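Local coordinates for protein transcriptional regulator (LacI family) (Clostridium acetobutylicum ATCC 824, PDB 3G85) that probably regulates transcription as a LacI-family DNA-binding protein, here represented by its periplasmic-binding-protein-like core, at residues A[51-54]-A[55-58]; A[82-85]-A[86-90]. One frame throughout, in Å; residues are numbered along the deposited sequence.

Contact 1 of 2, residues A[51-54]-A[55-58]; sequences PYKT and DCLH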
loop_
_atom_site.group_PDB
_atom_site.type_symbol
_atom_site.label_atom_id
_atom_site.label_comp_id
_atom_site.label_asym_id
_atom_site.label_seq_id
_atom_site.Cartn_x
_atom_site.Cartn_y
_atom_site.Cartn_z
ATOM N N PRO A 51 4.611 -4.827 -16.971
ATOM C CA PRO A 51 5.550 -3.898 -16.329
ATOM C C PRO A 51 5.778 -2.731 -17.286
ATOM O O PRO A 51 5.931 -2.948 -18.502
ATOM C CB PRO A 51 6.830 -4.741 -16.203
ATOM C CG PRO A 51 6.386 -6.161 -16.246
ATOM C CD PRO A 51 5.238 -6.144 -17.233
ATOM N N TYR A 52 5.736 -1.519 -16.782
ATOM C CA TYR A 52 6.121 -0.363 -17.565
ATOM C C TYR A 52 6.896 0.611 -16.703
ATOM O O TYR A 52 6.812 0.593 -15.476
ATOM C CB TYR A 52 4.874 0.293 -18.164
ATOM C CG TYR A 52 4.002 0.969 -17.142
ATOM C CD1 TYR A 52 3.053 0.239 -16.420
ATOM C CD2 TYR A 52 4.089 2.353 -16.917
ATOM C CE1 TYR A 52 2.247 0.880 -15.455
ATOM C CE2 TYR A 52 3.302 2.983 -15.963
ATOM C CZ TYR A 52 2.367 2.240 -15.244
ATOM O OH TYR A 52 1.541 2.850 -14.295
ATOM N N LYS A 53 7.667 1.479 -17.347
ATOM C CA LYS A 53 8.506 2.413 -16.625
ATOM C C LYS A 53 7.678 3.561 -16.063
ATOM O O LYS A 53 6.757 4.019 -16.709
ATOM C CB LYS A 53 9.604 2.912 -17.583
ATOM C CG LYS A 53 10.641 3.825 -17.003
ATOM C CD LYS A 53 11.721 4.022 -18.107
ATOM C CE LYS A 53 12.531 5.300 -17.937
ATOM N NZ LYS A 53 12.997 5.498 -16.521
ATOM N N THR A 54 7.984 3.994 -14.842
ATOM C CA THR A 54 7.293 5.132 -14.225
ATOM C C THR A 54 7.062 6.257 -15.248
ATOM O O THR A 54 7.966 6.589 -16.011
ATOM C CB THR A 54 8.131 5.707 -13.057
ATOM O OG1 THR A 54 8.343 4.678 -12.080
ATOM C CG2 THR A 54 7.427 6.890 -12.408
ATOM N N ASP A 55 5.856 6.817 -15.270
ATOM C CA ASP A 55 5.499 7.913 -16.185
ATOM C C ASP A 55 5.347 7.534 -17.656
ATOM O O ASP A 55 5.167 8.422 -18.516
ATOM C CB ASP A 55 6.457 9.114 -16.026
ATOM C CG ASP A 55 6.290 9.829 -14.690
ATOM O OD1 ASP A 55 5.195 9.773 -14.070
ATOM O OD2 ASP A 55 7.258 10.464 -14.247
ATOM N N CYS A 56 5.392 6.239 -17.976
ATOM C CA CYS A 56 5.294 5.844 -19.363
ATOM C C CYS A 56 3.992 5.120 -19.721
ATOM O O CYS A 56 3.900 4.521 -20.780
ATOM C CB CYS A 56 6.494 4.988 -19.759
ATOM S SG CYS A 56 8.069 5.868 -19.599
ATOM N N LEU A 57 2.979 5.212 -18.870
ATOM C CA LEU A 57 1.750 4.467 -19.127
ATOM C C LEU A 57 1.171 4.922 -20.457
ATOM O O LEU A 57 0.751 4.100 -21.272
ATOM C CB LEU A 57 0.715 4.650 -18.016
ATOM C CG LEU A 57 -0.596 3.864 -18.246
ATOM C CD1 LEU A 57 -0.349 2.381 -18.341
ATOM C CD2 LEU A 57 -1.616 4.193 -17.135
ATOM N N HIS A 58 1.215 6.230 -20.686
ATOM C CA HIS A 58 0.680 6.823 -21.911
ATOM C C HIS A 58 1.208 6.232 -23.225
ATOM O O HIS A 58 0.508 6.271 -24.225
ATOM C CB HIS A 58 0.814 8.361 -21.870
ATOM C CG HIS A 58 2.209 8.858 -22.048
ATOM N ND1 HIS A 58 3.088 9.009 -20.994
ATOM C CD2 HIS A 58 2.878 9.244 -23.160
ATOM C CE1 HIS A 58 4.236 9.483 -21.453
ATOM N NE2 HIS A 58 4.140 9.623 -22.766
#
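Lys53 and Cys56 close a type II beta turn: Cys56 N donates to Lys53 O at 2.9 Å with an N-H...O angle of 140°, the donor somewhat tilted from the carbonyl plane. Asp55, in the third position of the turn, has positive phi, as this turn type requires. Cys56 SG lies beside the base of the lysine chain, 3.9 Å from Lys53 CB, while the rest of that chain leads away with its amino end. Thr54 and Asp55 stand side by side and point the same way, the methyl CG2 of Thr54 coming 3.9 Å from CG of Asp55. The carboxylate lies beside this methyl, and its polar partner is outside the turn: OD1 is hydrogen-bonded to Ser78 OG. The turn takes the chain out of strand 46-52, an edge strand of the parallel sheet in one lobe of the periplasmic-binding-protein-like fold, and leads it into the 3-10 turn beginning at Leu57. Tyr52, at the end of that strand, and Leu57 flank the turn, which brings them together. With CG set between its backbone N and carbonyl carbon (chi1 70°), the ring swings toward Leu57. Leu57 CD1 sits over one face, 4.2 Å from the ring centroid and 14° off the normal, a CH-pi contact displaced toward the rim. Leu57 CB adds apolar packing at 3.7 Å from Tyr52 CE2, and Leu57 N approaches Tyr52 CD2 to 3.6 Å. That amide nitrogen is satisfied by Asp81 OD2 at the start of helix 79-87. Both Tyr52 and Leu57 are buried, packing also on Tyr17 of the neighbouring strand 13-19 and on Ile74 of strand 71-74.

Contact 2 of 2, residues A[82-85]-A[86-90]; sequences LEYL and NKASL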
loop_
_atom_site.group_PDB
_atom_site.type_symbol
_atom_site.label_atom_id
_atom_site.label_comp_id
_atom_site.label_asym_id
_atom_site.label_seq_id
_atom_site.Cartn_x
_atom_site.Cartn_y
_atom_site.Cartn_z
ATOM N N LEU A 82 -1.788 9.969 -15.006
ATOM C CA LEU A 82 -3.178 10.228 -14.653
ATOM C C LEU A 82 -3.728 11.414 -15.426
ATOM O O LEU A 82 -4.858 11.369 -15.901
ATOM C CB LEU A 82 -3.337 10.400 -13.130
ATOM C CG LEU A 82 -4.778 10.584 -12.620
ATOM C CD1 LEU A 82 -5.748 9.571 -13.178
ATOM C CD2 LEU A 82 -4.821 10.556 -11.090
ATOM N N GLU A 83 -2.921 12.462 -15.569
ATOM C CA GLU A 83 -3.302 13.604 -16.408
ATOM C C GLU A 83 -3.603 13.167 -17.849
ATOM O O GLU A 83 -4.598 13.612 -18.428
ATOM C CB GLU A 83 -2.246 14.720 -16.367
ATOM C CG GLU A 83 -2.367 15.692 -17.542
ATOM C CD GLU A 83 -1.895 17.070 -17.233
ATOM O OE1 GLU A 83 -1.387 17.299 -16.119
ATOM O OE2 GLU A 83 -2.033 17.939 -18.126
ATOM N N TYR A 84 -2.773 12.278 -18.404
ATOM C CA TYR A 84 -3.027 11.707 -19.719
ATOM C C TYR A 84 -4.345 10.924 -19.766
ATOM O O TYR A 84 -5.130 11.064 -20.726
ATOM C CB TYR A 84 -1.883 10.802 -20.188
ATOM C CG TYR A 84 -2.259 10.032 -21.435
ATOM C CD1 TYR A 84 -2.224 10.644 -22.685
ATOM C CD2 TYR A 84 -2.680 8.695 -21.362
ATOM C CE1 TYR A 84 -2.597 9.952 -23.845
ATOM C CE2 TYR A 84 -3.055 7.993 -22.500
ATOM C CZ TYR A 84 -3.015 8.631 -23.747
ATOM O OH TYR A 84 -3.393 7.953 -24.897
ATOM N N LEU A 85 -4.576 10.082 -18.760
ATOM C CA LEU A 85 -5.840 9.343 -18.692
ATOM C C LEU A 85 -7.048 10.274 -18.524
ATOM O O LEU A 85 -8.102 10.038 -19.114
ATOM C CB LEU A 85 -5.845 8.325 -17.555
ATOM C CG LEU A 85 -5.216 6.943 -17.666
ATOM C CD1 LEU A 85 -5.991 6.036 -16.730
ATOM C CD2 LEU A 85 -5.223 6.374 -19.048
ATOM N N ASN A 86 -6.885 11.309 -17.702
ATOM C CA ASN A 86 -7.958 12.266 -17.447
ATOM C C ASN A 86 -8.479 12.964 -18.690
ATOM O O ASN A 86 -9.666 13.296 -18.748
ATOM C CB ASN A 86 -7.531 13.304 -16.417
ATOM C CG ASN A 86 -7.648 12.790 -15.006
ATOM O OD1 ASN A 86 -8.270 11.752 -14.775
ATOM N ND2 ASN A 86 -7.042 13.506 -14.051
ATOM N N LYS A 87 -7.601 13.179 -19.669
ATOM C CA LYS A 87 -7.955 13.903 -20.900
ATOM C C LYS A 87 -8.245 12.967 -22.073
ATOM O O LYS A 87 -8.874 13.366 -23.057
ATOM C CB LYS A 87 -6.865 14.926 -21.269
ATOM C CG LYS A 87 -6.379 15.836 -20.104
ATOM C CD LYS A 87 -7.530 16.483 -19.308
ATOM C CE LYS A 87 -7.013 17.476 -18.238
ATOM N NZ LYS A 87 -6.330 16.828 -17.054
ATOM N N ALA A 88 -7.813 11.714 -21.954
ATOM C CA ALA A 88 -8.004 10.706 -23.004
ATOM C C ALA A 88 -9.435 10.183 -23.049
ATOM O O ALA A 88 -10.131 10.127 -22.027
ATOM C CB ALA A 88 -7.029 9.527 -22.803
ATOM N N SER A 89 -9.863 9.777 -24.239
ATOM C CA SER A 89 -11.105 9.033 -24.363
ATOM C C SER A 89 -10.779 7.646 -24.876
ATOM O O SER A 89 -10.715 7.419 -26.095
ATOM C CB SER A 89 -12.093 9.739 -25.295
ATOM O OG SER A 89 -12.527 10.960 -24.720
ATOM N N LEU A 90 -10.608 6.714 -23.935
ATOM C CA LEU A 90 -10.119 5.373 -24.242
ATOM C C LEU A 90 -11.206 4.326 -24.458
ATOM O O LEU A 90 -12.348 4.488 -24.019
ATOM C CB LEU A 90 -9.107 4.924 -23.182
ATOM C CG LEU A 90 -7.850 5.801 -23.059
ATOM C CD1 LEU A 90 -6.922 5.159 -22.081
ATOM C CD2 LEU A 90 -7.127 5.998 -24.413
#
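The C-terminal part of helix 79-87, the helix of a beta-alpha-beta unit between strands 71-74 and 94-97, is joined here to the segment that leaves it, with Ala88 the first residue to abandon helical angles. Asn86 N donates to Leu82 O at 2.7 Å in a fairly straight bond of 156°, and Lys87 N to Glu83 O at 3.3 Å. The last bonds are more bent: Ala88 N lies 3.0 Å from Tyr84 O, but the 130° angle leaves it weak, and a second weak bond runs to Leu85 O. The carbonyls at this end also meet charge, since Lys103 NZ hydrogen-bonds to Leu85 O, Asn86 O and Ala88 O. With CG beside the backbone N (chi1 -48°), CG of Lys87 lies 3.3 Å from Glu83 O, and bends at chi2 and chi4 fold the chain back toward Glu83; its ammonium stays 4.6 Å from Glu83 OE2, too long for a salt bridge. Leu82 and Asn86 cross one turn apart, the methyl CD1 of Leu82 resting 3.7 Å from Asn86 OD1. Leu82 and Leu85 both pack on Leu96 of strand 94-97. Past the helix, Ala88 CB lies over one face of the Tyr84 ring, toward its rim, and Leu90 turns back to Leu85; these two leucine side chains meet at about a right angle, CD1 of Leu90 touching CD2 of Leu85 at 3.7 Å.

Contact 1 comes first along the chain and contact 2 follows in series, with strand 71-74 between them; their centres lie about 14 Å apart, on the same side of the chain's centre. Both belong to the lobe built on the six-stranded parallel sheet: 51-58 leaves its edge strand 46-52, whereas 82-90 finishes helix 79-87, which leads on to strand 94-97. They meet directly where His58 CB packs 3.5 Å from Tyr84 CG. Helix 79-87 also reaches contact 1 near its beginning, through Tyr80 and Asp81, so the same short helix packs beside the loop after strand 46-52 and connects two central strands of the sheet.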